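Local coordinates for protein tRNA(Ile2) 2-agmatinylcytidine synthetase TiaS (Archaeoglobus fulgidus, PDB 5XOB) that uses ATP to attach agmatine to the wobble cytidine of an isoleucine tRNA, giving 2-agmatinylcytidine and changing the codon read from AUG to AUA, at residues I43-T48 and K111-V116; P211-I216 and V231-V236; I336-L341 and R387-G392. All coordinates share one frame; numbering follows the deposited sequence.

How the interactions relate
Followed from the N terminus, the three contacts come in series, and none nests in or crosses another. Interaction 1 closes a 62-residue loop within the TCKD domain, tying the end of strand 35-44 to the end of helix 106-114. Interaction 2 closes a 14-residue loop round helix 221-230 in the FLD domain. Both reach the same eight-stranded sheet, yet their centres lie 28 Å apart and their nearest atoms about 8 Å. Interaction 3 closes a 45-residue excursion holding the zinc ribbon and brings the returning chain back to the OB-fold sheet. It lies on the opposite side of the chain's centre from interaction 2, with 40 Å between their centres.

Interaction 1 (I43-T48 and K111-V116); sequences IRLNPT and KAIKDV
An Asx turn at Asn-46, just past strand 35-44, docks on the C-terminal end of helix 106-114 through both the backbone and the side chain of the asparagine. Asn-46 N gives a hydrogen bond to Ala-112 O (3.1 Å), on a lone pair in the carbonyl plane. The side-chain amide reaches three residues further, past the helix end: ND2 bonds to Asp-115 O at 2.9 Å, almost straight (174°). This acceptor lies in the plane of the Asn-46 amide, whereas the amide nitrogen sits above the Asp-115 carbonyl plane rather than on a lone pair. CG anti to the backbone N (chi1 -169°) carries the amide across to the chain leaving the helix. Its OD1 accepts from Thr-48 N (3.0 Å), closing the turn, and ND2 also donates to Tyr-264 O, which helps to fix the rotation of the amide. An alanine here takes away the whole amide, which would probably leave Asp-115 O, Tyr-264 O and Thr-48 N without this partner and the turn less tightly held to the helix end. Next to this polar join, Leu-45 CD2 packs on Ile-113 CG1 at 4.0 Å, the two side chains crossing at about a right angle. Ile-113 CD1 reaches Ile-43 CG2 (4.1 Å) in a second perpendicular crossing. Asp-115 turns its carboxylate elsewhere, to a salt bridge with Arg-265. Backbone bonds from Ile-43 to Ala-58 and from Leu-45 to Asn-56 hold the first segment beside strand 57-64, while Ala-147 and Ala-148 of helix 141-150 pack against Leu-45, Ala-112 and Ile-43.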
ATOM      1  N   ILE A  43       8.470   0.561   9.713  1.00 61.56           N
ATOM      2  CA  ILE A  43       8.721  -0.356   8.597  1.00 60.66           C
ATOM      3  C   ILE A  43       7.565  -1.345   8.418  1.00 59.26           C
ATOM      4  O   ILE A  43       7.411  -2.259   9.217  1.00 55.35           O
ATOM      5  CB  ILE A  43      10.023  -1.155   8.849  1.00 61.09           C
ATOM      6  CG1 ILE A  43      11.209  -0.208   9.112  1.00 61.04           C
ATOM      7  CG2 ILE A  43      10.321  -2.105   7.696  1.00 62.99           C
ATOM      8  CD1 ILE A  43      11.534   0.768   8.003  1.00 61.42           C
ATOM      9  N   ARG A  44       6.763  -1.163   7.369  1.00 61.89           N
ATOM     10  CA  ARG A  44       5.723  -2.140   7.016  1.00 66.93           C
ATOM     11  C   ARG A  44       6.311  -3.370   6.316  1.00 64.17           C
ATOM     12  O   ARG A  44       7.163  -3.253   5.433  1.00 59.73           O
ATOM     13  CB  ARG A  44       4.667  -1.520   6.101  1.00 71.56           C
ATOM     14  CG  ARG A  44       3.892  -0.380   6.723  1.00 76.88           C
ATOM     15  CD  ARG A  44       2.877  -0.855   7.753  1.00 84.34           C
ATOM     16  NE  ARG A  44       2.160   0.284   8.328  1.00 90.39           N
ATOM     17  CZ  ARG A  44       1.300   0.230   9.339  1.00 97.77           C
ATOM     18  NH1 ARG A  44       1.021  -0.920   9.938  1.00100.49           N
ATOM     19  NH2 ARG A  44       0.721   1.353   9.758  1.00101.27           N
ATOM     20  N   LEU A  45       5.822  -4.545   6.696  1.00 65.53           N
ATOM     21  CA  LEU A  45       6.346  -5.804   6.181  1.00 64.59           C
ATOM     22  C   LEU A  45       5.362  -6.414   5.197  1.00 62.34           C
ATOM     23  O   LEU A  45       4.378  -5.769   4.830  1.00 65.11           O
ATOM     24  CB  LEU A  45       6.627  -6.759   7.337  1.00 65.31           C
ATOM     25  CG  LEU A  45       7.418  -6.137   8.490  1.00 67.45           C
ATOM     26  CD1 LEU A  45       7.528  -7.143   9.619  1.00 67.51           C
ATOM     27  CD2 LEU A  45       8.798  -5.666   8.053  1.00 67.49           C
ATOM     28  N   ASN A  46       5.646  -7.639   4.753  1.00 61.56           N
ATOM     29  CA  ASN A  46       4.783  -8.330   3.804  1.00 60.08           C
ATOM     30  C   ASN A  46       3.326  -8.126   4.189  1.00 59.17           C
ATOM     31  O   ASN A  46       2.874  -8.643   5.209  1.00 61.68           O
ATOM     32  CB  ASN A  46       5.116  -9.821   3.757  1.00 58.96           C
ATOM     33  CG  ASN A  46       4.437 -10.529   2.602  1.00 58.54           C
ATOM     34  OD1 ASN A  46       3.410 -10.083   2.104  1.00 59.15           O
ATOM     35  ND2 ASN A  46       5.018 -11.637   2.167  1.00 59.20           N
ATOM     36  N   PRO A  47       2.583  -7.359   3.384  1.00 59.36           N
ATOM     37  CA  PRO A  47       1.211  -7.030   3.746  1.00 62.87           C
ATOM     38  C   PRO A  47       0.208  -8.163   3.514  1.00 68.36           C
ATOM     39  O   PRO A  47      -0.985  -7.968   3.738  1.00 72.81           O
ATOM     40  CB  PRO A  47       0.893  -5.846   2.828  1.00 61.31           C
ATOM     41  CG  PRO A  47       1.705  -6.102   1.614  1.00 59.95           C
ATOM     42  CD  PRO A  47       2.969  -6.757   2.096  1.00 60.22           C
ATOM     43  N   THR A  48       0.676  -9.330   3.078  1.00 74.37           N
ATOM     44  CA  THR A  48      -0.215 -10.449   2.786  1.00 76.77           C
ATOM     45  C   THR A  48      -0.403 -11.399   3.970  1.00 81.60           C
ATOM     46  O   THR A  48      -1.378 -12.156   3.994  1.00 88.71           O
ATOM     47  CB  THR A  48       0.285 -11.266   1.575  1.00 76.01           C
ATOM     48  OG1 THR A  48       1.595 -11.781   1.838  1.00 74.04           O
ATOM     49  CG2 THR A  48       0.327 -10.410   0.322  1.00 74.77           C
ATOM     50  N   LYS A 111      13.649  -9.640   2.945  1.00 68.42           N
ATOM     51  CA  LYS A 111      12.877 -10.878   2.902  1.00 67.08           C
ATOM     52  C   LYS A 111      11.606 -10.781   3.744  1.00 66.16           C
ATOM     53  O   LYS A 111      10.566 -11.327   3.382  1.00 64.13           O
ATOM     54  CB  LYS A 111      13.740 -12.034   3.400  1.00 66.49           C
ATOM     55  CG  LYS A 111      13.139 -13.408   3.197  1.00 68.92           C
ATOM     56  CD  LYS A 111      14.116 -14.478   3.655  1.00 72.62           C
ATOM     57  CE  LYS A 111      13.590 -15.884   3.406  1.00 74.25           C
ATOM     58  NZ  LYS A 111      14.397 -16.903   4.138  1.00 76.89           N
ATOM     59  N   ALA A 112      11.694 -10.089   4.875  1.00 63.42           N
ATOM     60  CA  ALA A 112      10.525  -9.856   5.709  1.00 62.10           C
ATOM     61  C   ALA A 112       9.482  -9.001   4.993  1.00 61.41           C
ATOM     62  O   ALA A 112       8.278  -9.196   5.170  1.00 64.75           O
ATOM     63  CB  ALA A 112      10.941  -9.194   7.011  1.00 62.43           C
ATOM     64  N   ILE A 113       9.951  -8.070   4.171  1.00 61.59           N
ATOM     65  CA  ILE A 113       9.067  -7.134   3.487  1.00 62.51           C
ATOM     66  C   ILE A 113       8.460  -7.774   2.248  1.00 64.47           C
ATOM     67  O   ILE A 113       7.298  -7.525   1.933  1.00 64.50           O
ATOM     68  CB  ILE A 113       9.817  -5.837   3.113  1.00 62.47           C
ATOM     69  CG1 ILE A 113      10.340  -5.168   4.387  1.00 63.23           C
ATOM     70  CG2 ILE A 113       8.905  -4.868   2.367  1.00 61.53           C
ATOM     71  CD1 ILE A 113      11.251  -3.988   4.145  1.00 65.66           C
ATOM     72  N   LYS A 114       9.237  -8.605   1.560  1.00 67.51           N
ATOM     73  CA  LYS A 114       8.811  -9.171   0.276  1.00 69.63           C
ATOM     74  C   LYS A 114       8.307 -10.612   0.338  1.00 71.48           C
ATOM     75  O   LYS A 114       7.592 -11.065  -0.565  1.00 70.97           O
ATOM     76  CB  LYS A 114       9.958  -9.080  -0.726  1.00 70.21           C
ATOM     77  CG  LYS A 114      10.197  -7.662  -1.198  1.00 72.71           C
ATOM     78  CD  LYS A 114      11.312  -7.585  -2.219  1.00 76.12           C
ATOM     79  CE  LYS A 114      11.467  -6.163  -2.725  1.00 80.17           C
ATOM     80  NZ  LYS A 114      12.535  -6.041  -3.753  1.00 84.40           N
ATOM     81  N   ASP A 115       8.652 -11.316   1.409  1.00 71.93           N
ATOM     82  CA  ASP A 115       8.518 -12.754   1.434  1.00 71.80           C
ATOM     83  C   ASP A 115       7.965 -13.222   2.767  1.00 70.80           C
ATOM     84  O   ASP A 115       7.410 -12.432   3.534  1.00 72.35           O
ATOM     85  CB  ASP A 115       9.898 -13.363   1.182  1.00 78.36           C
ATOM     86  CG  ASP A 115       9.875 -14.445   0.126  1.00 84.19           C
ATOM     87  OD1 ASP A 115       9.789 -14.091  -1.071  1.00 92.44           O
ATOM     88  OD2 ASP A 115       9.958 -15.642   0.489  1.00 85.85           O
ATOM     89  N   VAL A 116       8.107 -14.518   3.021  1.00 74.33           N
ATOM     90  CA  VAL A 116       7.696 -15.129   4.267  1.00 76.92           C
ATOM     91  C   VAL A 116       8.932 -15.582   5.035  1.00 77.88           C
ATOM     92  O   VAL A 116       9.883 -16.112   4.458  1.00 75.76           O
ATOM     93  CB  VAL A 116       6.784 -16.339   4.004  1.00 78.93           C
ATOM     94  CG1 VAL A 116       6.408 -17.032   5.308  1.00 82.17           C
ATOM     95  CG2 VAL A 116       5.534 -15.907   3.248  1.00 79.63           C
TER

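Interaction 2 (P211-I216 and V231-V236); sequences PVLYGI and VKTEPV
Leu-213 and Tyr-214, the two residues of a classic beta bulge opposite Ala-162, both send their side chains toward the loop 231-236. The bulge lies on strand 212-218, at the edge of the sheet, and the loop follows helix 221-230 on the way to strand 239-244. These elements make a beta-alpha-beta crossover that passes over strand 157-163, in a domain of the RRM-like, ferredoxin-like class. Because the bulge puts two successive side chains on the same side, the loop meets an aliphatic side chain and an aromatic ring side by side. Leu-213 crosses Thr-233 and Glu-234 at a slant, and its CD1 methyl does most of the touching: it lies 3.5 Å from Glu-234 O and 4.1 Å from Val-236 CG2. Glu-234 offers the aliphatic part of its chain, with CG 4.0 Å from Leu-213 CD1, while its carboxylate leads off to a salt bridge with Arg-164 and a hydrogen bond from Glu-174 N. The Tyr-214 side chain stands with CG between the backbone N and the carbonyl carbon (chi1 65°), which swings the ring out beside Leu-213. Val-231 comes to this ring from the opposite direction, and its CG1 meets CE1 of Tyr-214 at 3.9 Å. Thr-233 instead crosses the tyrosine at about a right angle, its CG2 methyl 3.8 Å from Tyr-214 CE1. Phe-180 of helix 177-187 touches both Val-231 and Thr-233, and Met-228 of helix 221-230 packs on Tyr-214. The methyl of Thr-233 thus serves the tyrosine, while its hydroxyl folds back on the loop: OG1 donates to Glu-234 O at 2.7 Å.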
ATOM      1  N   PRO A 211      -4.796   3.736  20.008  1.00 73.17           N
ATOM      2  CA  PRO A 211      -4.337   5.065  20.459  1.00 72.31           C
ATOM      3  C   PRO A 211      -4.097   6.135  19.390  1.00 68.80           C
ATOM      4  O   PRO A 211      -3.890   7.293  19.741  1.00 67.40           O
ATOM      5  CB  PRO A 211      -3.006   4.764  21.177  1.00 73.08           C
ATOM      6  CG  PRO A 211      -2.601   3.405  20.734  1.00 73.95           C
ATOM      7  CD  PRO A 211      -3.872   2.671  20.444  1.00 73.60           C
ATOM      8  N   VAL A 212      -4.101   5.771  18.114  1.00 67.62           N
ATOM      9  CA  VAL A 212      -3.861   6.752  17.069  1.00 67.24           C
ATOM     10  C   VAL A 212      -5.105   7.596  16.837  1.00 67.16           C
ATOM     11  O   VAL A 212      -6.197   7.061  16.630  1.00 66.63           O
ATOM     12  CB  VAL A 212      -3.445   6.091  15.745  1.00 69.16           C
ATOM     13  CG1 VAL A 212      -3.371   7.126  14.622  1.00 70.14           C
ATOM     14  CG2 VAL A 212      -2.102   5.400  15.918  1.00 69.59           C
ATOM     15  N   LEU A 213      -4.917   8.912  16.875  1.00 66.54           N
ATOM     16  CA  LEU A 213      -5.959   9.862  16.508  1.00 64.98           C
ATOM     17  C   LEU A 213      -5.976   9.974  14.989  1.00 65.32           C
ATOM     18  O   LEU A 213      -6.996   9.723  14.342  1.00 65.73           O
ATOM     19  CB  LEU A 213      -5.681  11.241  17.123  1.00 62.78           C
ATOM     20  CG  LEU A 213      -6.887  12.097  17.534  1.00 64.77           C
ATOM     21  CD1 LEU A 213      -6.481  13.565  17.493  1.00 64.17           C
ATOM     22  CD2 LEU A 213      -8.148  11.864  16.702  1.00 63.27           C
ATOM     23  N   TYR A 214      -4.830  10.364  14.434  1.00 63.48           N
ATOM     24  CA  TYR A 214      -4.637  10.441  12.996  1.00 64.20           C
ATOM     25  C   TYR A 214      -3.162  10.258  12.664  1.00 65.33           C
ATOM     26  O   TYR A 214      -2.293  10.460  13.515  1.00 66.37           O
ATOM     27  CB  TYR A 214      -5.138  11.779  12.431  1.00 64.52           C
ATOM     28  CG  TYR A 214      -4.385  13.011  12.911  1.00 65.07           C
ATOM     29  CD1 TYR A 214      -4.967  13.891  13.817  1.00 69.26           C
ATOM     30  CD2 TYR A 214      -3.099  13.309  12.451  1.00 68.84           C
ATOM     31  CE1 TYR A 214      -4.297  15.029  14.257  1.00 70.66           C
ATOM     32  CE2 TYR A 214      -2.415  14.442  12.895  1.00 70.70           C
ATOM     33  CZ  TYR A 214      -3.023  15.301  13.799  1.00 70.48           C
ATOM     34  OH  TYR A 214      -2.374  16.432  14.254  1.00 72.66           O
ATOM     35  N   GLY A 215      -2.897   9.877  11.417  1.00 66.70           N
ATOM     36  CA  GLY A 215      -1.540   9.809  10.884  1.00 66.48           C
ATOM     37  C   GLY A 215      -1.476  10.467   9.517  1.00 64.68           C
ATOM     38  O   GLY A 215      -2.197  10.077   8.600  1.00 65.47           O
ATOM     39  N   ILE A 216      -0.599  11.451   9.371  1.00 65.12           N
ATOM     40  CA  ILE A 216      -0.516  12.207   8.134  1.00 65.70           C
ATOM     41  C   ILE A 216       0.747  11.853   7.345  1.00 66.46           C
ATOM     42  O   ILE A 216       1.861  12.022   7.839  1.00 67.19           O
ATOM     43  CB  ILE A 216      -0.612  13.711   8.441  1.00 68.18           C
ATOM     44  CG1 ILE A 216      -2.025  14.009   8.955  1.00 71.18           C
ATOM     45  CG2 ILE A 216      -0.315  14.560   7.206  1.00 67.90           C
ATOM     46  CD1 ILE A 216      -2.176  15.362   9.603  1.00 73.61           C
ATOM     47  N   VAL A 231      -5.191  21.390  11.192  1.00 77.85           N
ATOM     48  CA  VAL A 231      -6.164  20.335  11.398  1.00 78.33           C
ATOM     49  C   VAL A 231      -6.894  20.528  12.741  1.00 81.39           C
ATOM     50  O   VAL A 231      -6.275  20.910  13.735  1.00 87.68           O
ATOM     51  CB  VAL A 231      -5.447  18.968  11.267  1.00 77.91           C
ATOM     52  CG1 VAL A 231      -5.968  17.941  12.255  1.00 79.61           C
ATOM     53  CG2 VAL A 231      -5.558  18.469   9.834  1.00 77.47           C
ATOM     54  N   LYS A 232      -8.206  20.280  12.763  1.00 81.08           N
ATOM     55  CA  LYS A 232      -9.012  20.482  13.974  1.00 82.07           C
ATOM     56  C   LYS A 232      -9.475  19.148  14.532  1.00 77.64           C
ATOM     57  O   LYS A 232     -10.297  18.459  13.927  1.00 74.67           O
ATOM     58  CB  LYS A 232     -10.245  21.366  13.714  1.00 89.26           C
ATOM     59  CG  LYS A 232     -10.003  22.702  13.021  1.00 93.54           C
ATOM     60  CD  LYS A 232      -8.934  23.540  13.707  1.00 99.16           C
ATOM     61  CE  LYS A 232      -8.257  24.497  12.737  1.00103.59           C
ATOM     62  NZ  LYS A 232      -6.806  24.641  13.048  1.00107.17           N
ATOM     63  N   THR A 233      -8.951  18.798  15.700  1.00 75.32           N
ATOM     64  CA  THR A 233      -9.278  17.541  16.348  1.00 73.22           C
ATOM     65  C   THR A 233      -9.466  17.727  17.838  1.00 75.52           C
ATOM     66  O   THR A 233      -9.123  18.772  18.401  1.00 79.52           O
ATOM     67  CB  THR A 233      -8.146  16.511  16.161  1.00 70.94           C
ATOM     68  OG1 THR A 233      -6.934  17.005  16.752  1.00 67.84           O
ATOM     69  CG2 THR A 233      -7.916  16.230  14.693  1.00 68.41           C
ATOM     70  N   GLU A 234     -10.004  16.691  18.473  1.00 74.08           N
ATOM     71  CA  GLU A 234      -9.846  16.531  19.901  1.00 76.20           C
ATOM     72  C   GLU A 234      -8.352  16.623  20.216  1.00 78.78           C
ATOM     73  O   GLU A 234      -7.509  16.371  19.350  1.00 80.57           O
ATOM     74  CB  GLU A 234     -10.390  15.180  20.359  1.00 78.23           C
ATOM     75  CG  GLU A 234      -9.515  13.988  19.990  1.00 78.43           C
ATOM     76  CD  GLU A 234     -10.150  12.661  20.360  1.00 77.75           C
ATOM     77  OE1 GLU A 234     -11.327  12.428  20.009  1.00 76.61           O
ATOM     78  OE2 GLU A 234      -9.466  11.845  21.000  1.00 78.81           O
ATOM     79  N   PRO A 235      -8.016  16.986  21.457  1.00 81.69           N
ATOM     80  CA  PRO A 235      -6.613  17.216  21.817  1.00 81.82           C
ATOM     81  C   PRO A 235      -5.644  16.053  21.519  1.00 79.60           C
ATOM     82  O   PRO A 235      -5.984  14.865  21.678  1.00 74.68           O
ATOM     83  CB  PRO A 235      -6.678  17.489  23.324  1.00 82.06           C
ATOM     84  CG  PRO A 235      -8.058  18.001  23.555  1.00 83.52           C
ATOM     85  CD  PRO A 235      -8.935  17.294  22.569  1.00 82.66           C
ATOM     86  N   VAL A 236      -4.444  16.438  21.088  1.00 76.53           N
ATOM     87  CA  VAL A 236      -3.357  15.521  20.791  1.00 74.65           C
ATOM     88  C   VAL A 236      -2.445  15.412  21.995  1.00 73.08           C
ATOM     89  O   VAL A 236      -1.911  16.412  22.483  1.00 71.31           O
ATOM     90  CB  VAL A 236      -2.513  16.024  19.608  1.00 75.99           C
ATOM     91  CG1 VAL A 236      -1.281  15.146  19.396  1.00 76.14           C
ATOM     92  CG2 VAL A 236      -3.362  16.076  18.348  1.00 77.30           C
TER

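Interaction 3 (I336-L341 and R387-G392); sequences IQIVEL and RELQPG
Ile-338, Leu-341 and Gly-392 lose the most surface where the chain, on its way back from the zinc ribbon, meets the end of strand 335-338. Ile-338 and Gly-392 face each other as an antiparallel hydrogen-bonded pair: Ile-338 N donates to Gly-392 O (2.6 Å), and Gly-392 N returns a bond to Ile-338 O (3.0 Å). Gly-392 O is also approached by the alpha carbon of Gln-337, in a CA-H...O contact. The backbone of Gly-392, with phi at 126°, takes a shape in which a beta carbon would be jammed against the carbonyl oxygen of Pro-391, so the position calls for glycine. The side chain of Ile-338 divides its two branches between neighbours. With chi1 at -77° CG1 lies beside the backbone N and points to Leu-389, which leaves CG2 anti to that nitrogen, 3.6 Å from the alpha carbon of Pro-391. Ile-338 and Leu-389 reach toward each other tip to tip, with CG1 of the isoleucine 3.8 Å from CD2 of the leucine. Leu-341 covers the same loop from farther along the first segment. Its CD1 methyl meets Leu-389 O end-on (3.2 Å) and touches CD of Pro-391 at 4.0 Å, the leucine and the proline ring crossing at about a right angle. Between Ile-338 and Leu-341, Val-339 and Glu-340 form a classic beta bulge opposite Val-319 of strand 319-327. Leu-313 of helix 307-313 packs against Leu-389. Strand 392-395 starts at this glycine and pairs antiparallel with strand 335-338; with strand 416-417 beyond it, it extends the beta-sheet of an OB-fold, the class of nucleic-acid-binding domain to which strand 335-338 belongs.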
ATOM      1  N   ILE A 336      -2.478  -0.090 -12.233  1.00 72.38           N
ATOM      2  CA  ILE A 336      -2.307  -0.750 -13.537  1.00 73.49           C
ATOM      3  C   ILE A 336      -1.830   0.214 -14.626  1.00 74.57           C
ATOM      4  O   ILE A 336      -2.255   1.372 -14.665  1.00 76.11           O
ATOM      5  CB  ILE A 336      -3.609  -1.464 -13.989  1.00 73.28           C
ATOM      6  CG1 ILE A 336      -3.341  -2.384 -15.184  1.00 72.19           C
ATOM      7  CG2 ILE A 336      -4.712  -0.458 -14.310  1.00 72.10           C
ATOM      8  CD1 ILE A 336      -4.434  -3.403 -15.413  1.00 71.56           C
ATOM      9  N   GLN A 337      -0.941  -0.260 -15.499  1.00 75.26           N
ATOM     10  CA  GLN A 337      -0.574   0.498 -16.687  1.00 75.48           C
ATOM     11  C   GLN A 337      -1.153  -0.126 -17.941  1.00 79.93           C
ATOM     12  O   GLN A 337      -0.950  -1.315 -18.195  1.00 79.62           O
ATOM     13  CB  GLN A 337       0.932   0.584 -16.879  1.00 74.12           C
ATOM     14  CG  GLN A 337       1.286   1.468 -18.068  1.00 73.38           C
ATOM     15  CD  GLN A 337       2.760   1.497 -18.383  1.00 73.90           C
ATOM     16  OE1 GLN A 337       3.529   0.650 -17.925  1.00 74.36           O
ATOM     17  NE2 GLN A 337       3.164   2.475 -19.189  1.00 74.18           N
ATOM     18  N   ILE A 338      -1.841   0.694 -18.732  1.00 83.50           N
ATOM     19  CA  ILE A 338      -2.210   0.321 -20.088  1.00 84.38           C
ATOM     20  C   ILE A 338      -1.046   0.697 -20.977  1.00 82.42           C
ATOM     21  O   ILE A 338      -0.770   1.879 -21.192  1.00 78.97           O
ATOM     22  CB  ILE A 338      -3.484   1.026 -20.578  1.00 85.95           C
ATOM     23  CG1 ILE A 338      -4.713   0.372 -19.956  1.00 86.96           C
ATOM     24  CG2 ILE A 338      -3.619   0.898 -22.088  1.00 89.53           C
ATOM     25  CD1 ILE A 338      -4.844   0.570 -18.465  1.00 88.48           C
ATOM     26  N   VAL A 339      -0.361  -0.317 -21.485  1.00 85.34           N
ATOM     27  CA  VAL A 339       0.833  -0.097 -22.275  1.00 90.60           C
ATOM     28  C   VAL A 339       0.412   0.128 -23.718  1.00 95.32           C
ATOM     29  O   VAL A 339       0.313   1.267 -24.168  1.00100.46           O
ATOM     30  CB  VAL A 339       1.811  -1.289 -22.177  1.00 90.89           C
ATOM     31  CG1 VAL A 339       3.076  -0.999 -22.972  1.00 90.31           C
ATOM     32  CG2 VAL A 339       2.143  -1.599 -20.723  1.00 91.47           C
ATOM     33  N   GLU A 340       0.152  -0.970 -24.425  1.00 99.61           N
ATOM     34  CA  GLU A 340      -0.292  -0.928 -25.801  1.00 99.00           C
ATOM     35  C   GLU A 340      -1.773  -1.237 -25.828  1.00 91.93           C
ATOM     36  O   GLU A 340      -2.228  -2.241 -25.272  1.00 86.36           O
ATOM     37  CB  GLU A 340       0.452  -1.955 -26.657  1.00106.12           C
ATOM     38  CG  GLU A 340       0.196  -1.801 -28.151  1.00116.79           C
ATOM     39  CD  GLU A 340       0.392  -3.090 -28.936  1.00124.87           C
ATOM     40  OE1 GLU A 340      -0.620  -3.670 -29.397  1.00125.50           O
ATOM     41  OE2 GLU A 340       1.556  -3.522 -29.094  1.00129.90           O
ATOM     42  N   LEU A 341      -2.520  -0.359 -26.477  1.00 89.48           N
ATOM     43  CA  LEU A 341      -3.904  -0.639 -26.782  1.00 91.85           C
ATOM     44  C   LEU A 341      -4.022  -1.598 -27.965  1.00 95.57           C
ATOM     45  O   LEU A 341      -3.404  -1.397 -29.008  1.00 93.59           O
ATOM     46  CB  LEU A 341      -4.654   0.653 -27.082  1.00 92.41           C
ATOM     47  CG  LEU A 341      -5.333   1.273 -25.867  1.00 93.37           C
ATOM     48  CD1 LEU A 341      -5.974   2.584 -26.283  1.00 93.82           C
ATOM     49  CD2 LEU A 341      -6.371   0.329 -25.269  1.00 93.18           C
ATOM     50  N   ARG A 387     -11.796   3.186 -28.876  1.00132.07           N
ATOM     51  CA  ARG A 387     -12.197   2.877 -27.499  1.00124.40           C
ATOM     52  C   ARG A 387     -12.052   4.091 -26.577  1.00120.28           C
ATOM     53  O   ARG A 387     -11.333   5.045 -26.886  1.00113.91           O
ATOM     54  CB  ARG A 387     -11.381   1.702 -26.968  1.00119.16           C
ATOM     55  N   GLU A 388     -12.740   4.034 -25.441  1.00118.76           N
ATOM     56  CA  GLU A 388     -12.771   5.134 -24.469  1.00121.91           C
ATOM     57  C   GLU A 388     -11.506   5.183 -23.589  1.00117.56           C
ATOM     58  O   GLU A 388     -11.143   6.237 -23.055  1.00114.61           O
ATOM     59  CB  GLU A 388     -14.026   4.982 -23.597  1.00125.31           C
ATOM     60  CG  GLU A 388     -14.230   6.044 -22.526  1.00127.50           C
ATOM     61  CD  GLU A 388     -15.346   5.682 -21.564  1.00130.57           C
ATOM     62  OE1 GLU A 388     -16.156   4.784 -21.885  1.00127.38           O
ATOM     63  OE2 GLU A 388     -15.409   6.297 -20.479  1.00136.12           O
ATOM     64  N   LEU A 389     -10.838   4.041 -23.461  1.00109.60           N
ATOM     65  CA  LEU A 389      -9.725   3.871 -22.537  1.00101.46           C
ATOM     66  C   LEU A 389      -8.427   4.407 -23.123  1.00 98.43           C
ATOM     67  O   LEU A 389      -7.934   3.873 -24.108  1.00 96.01           O
ATOM     68  CB  LEU A 389      -9.565   2.381 -22.239  1.00100.41           C
ATOM     69  CG  LEU A 389      -8.542   1.933 -21.198  1.00101.53           C
ATOM     70  CD1 LEU A 389      -9.061   2.171 -19.788  1.00102.49           C
ATOM     71  CD2 LEU A 389      -8.221   0.462 -21.403  1.00100.75           C
ATOM     72  N   GLN A 390      -7.873   5.457 -22.521  1.00100.31           N
ATOM     73  CA  GLN A 390      -6.563   5.964 -22.934  1.00102.72           C
ATOM     74  C   GLN A 390      -5.447   5.076 -22.376  1.00 98.25           C
ATOM     75  O   GLN A 390      -5.622   4.429 -21.340  1.00 94.68           O
ATOM     76  CB  GLN A 390      -6.337   7.415 -22.473  1.00108.97           C
ATOM     77  CG  GLN A 390      -7.117   8.473 -23.248  1.00112.90           C
ATOM     78  CD  GLN A 390      -8.271   9.065 -22.452  1.00118.56           C
ATOM     79  OE1 GLN A 390      -8.059   9.702 -21.417  1.00120.32           O
ATOM     80  NE2 GLN A 390      -9.498   8.869 -22.937  1.00122.97           N
ATOM     81  N   PRO A 391      -4.292   5.039 -23.061  1.00 98.23           N
ATOM     82  CA  PRO A 391      -3.127   4.403 -22.462  1.00 97.96           C
ATOM     83  C   PRO A 391      -2.662   5.174 -21.246  1.00 97.28           C
ATOM     84  O   PRO A 391      -3.047   6.330 -21.055  1.00 96.35           O
ATOM     85  CB  PRO A 391      -2.049   4.500 -23.552  1.00 98.68           C
ATOM     86  CG  PRO A 391      -2.770   4.808 -24.810  1.00100.50           C
ATOM     87  CD  PRO A 391      -4.007   5.551 -24.412  1.00101.02           C
ATOM     88  N   GLY A 392      -1.818   4.541 -20.447  1.00 95.12           N
ATOM     89  CA  GLY A 392      -1.255   5.196 -19.288  1.00 89.52           C
ATOM     90  C   GLY A 392      -1.473   4.406 -18.023  1.00 82.25           C
ATOM     91  O   GLY A 392      -1.706   3.200 -18.055  1.00 84.00           O
TER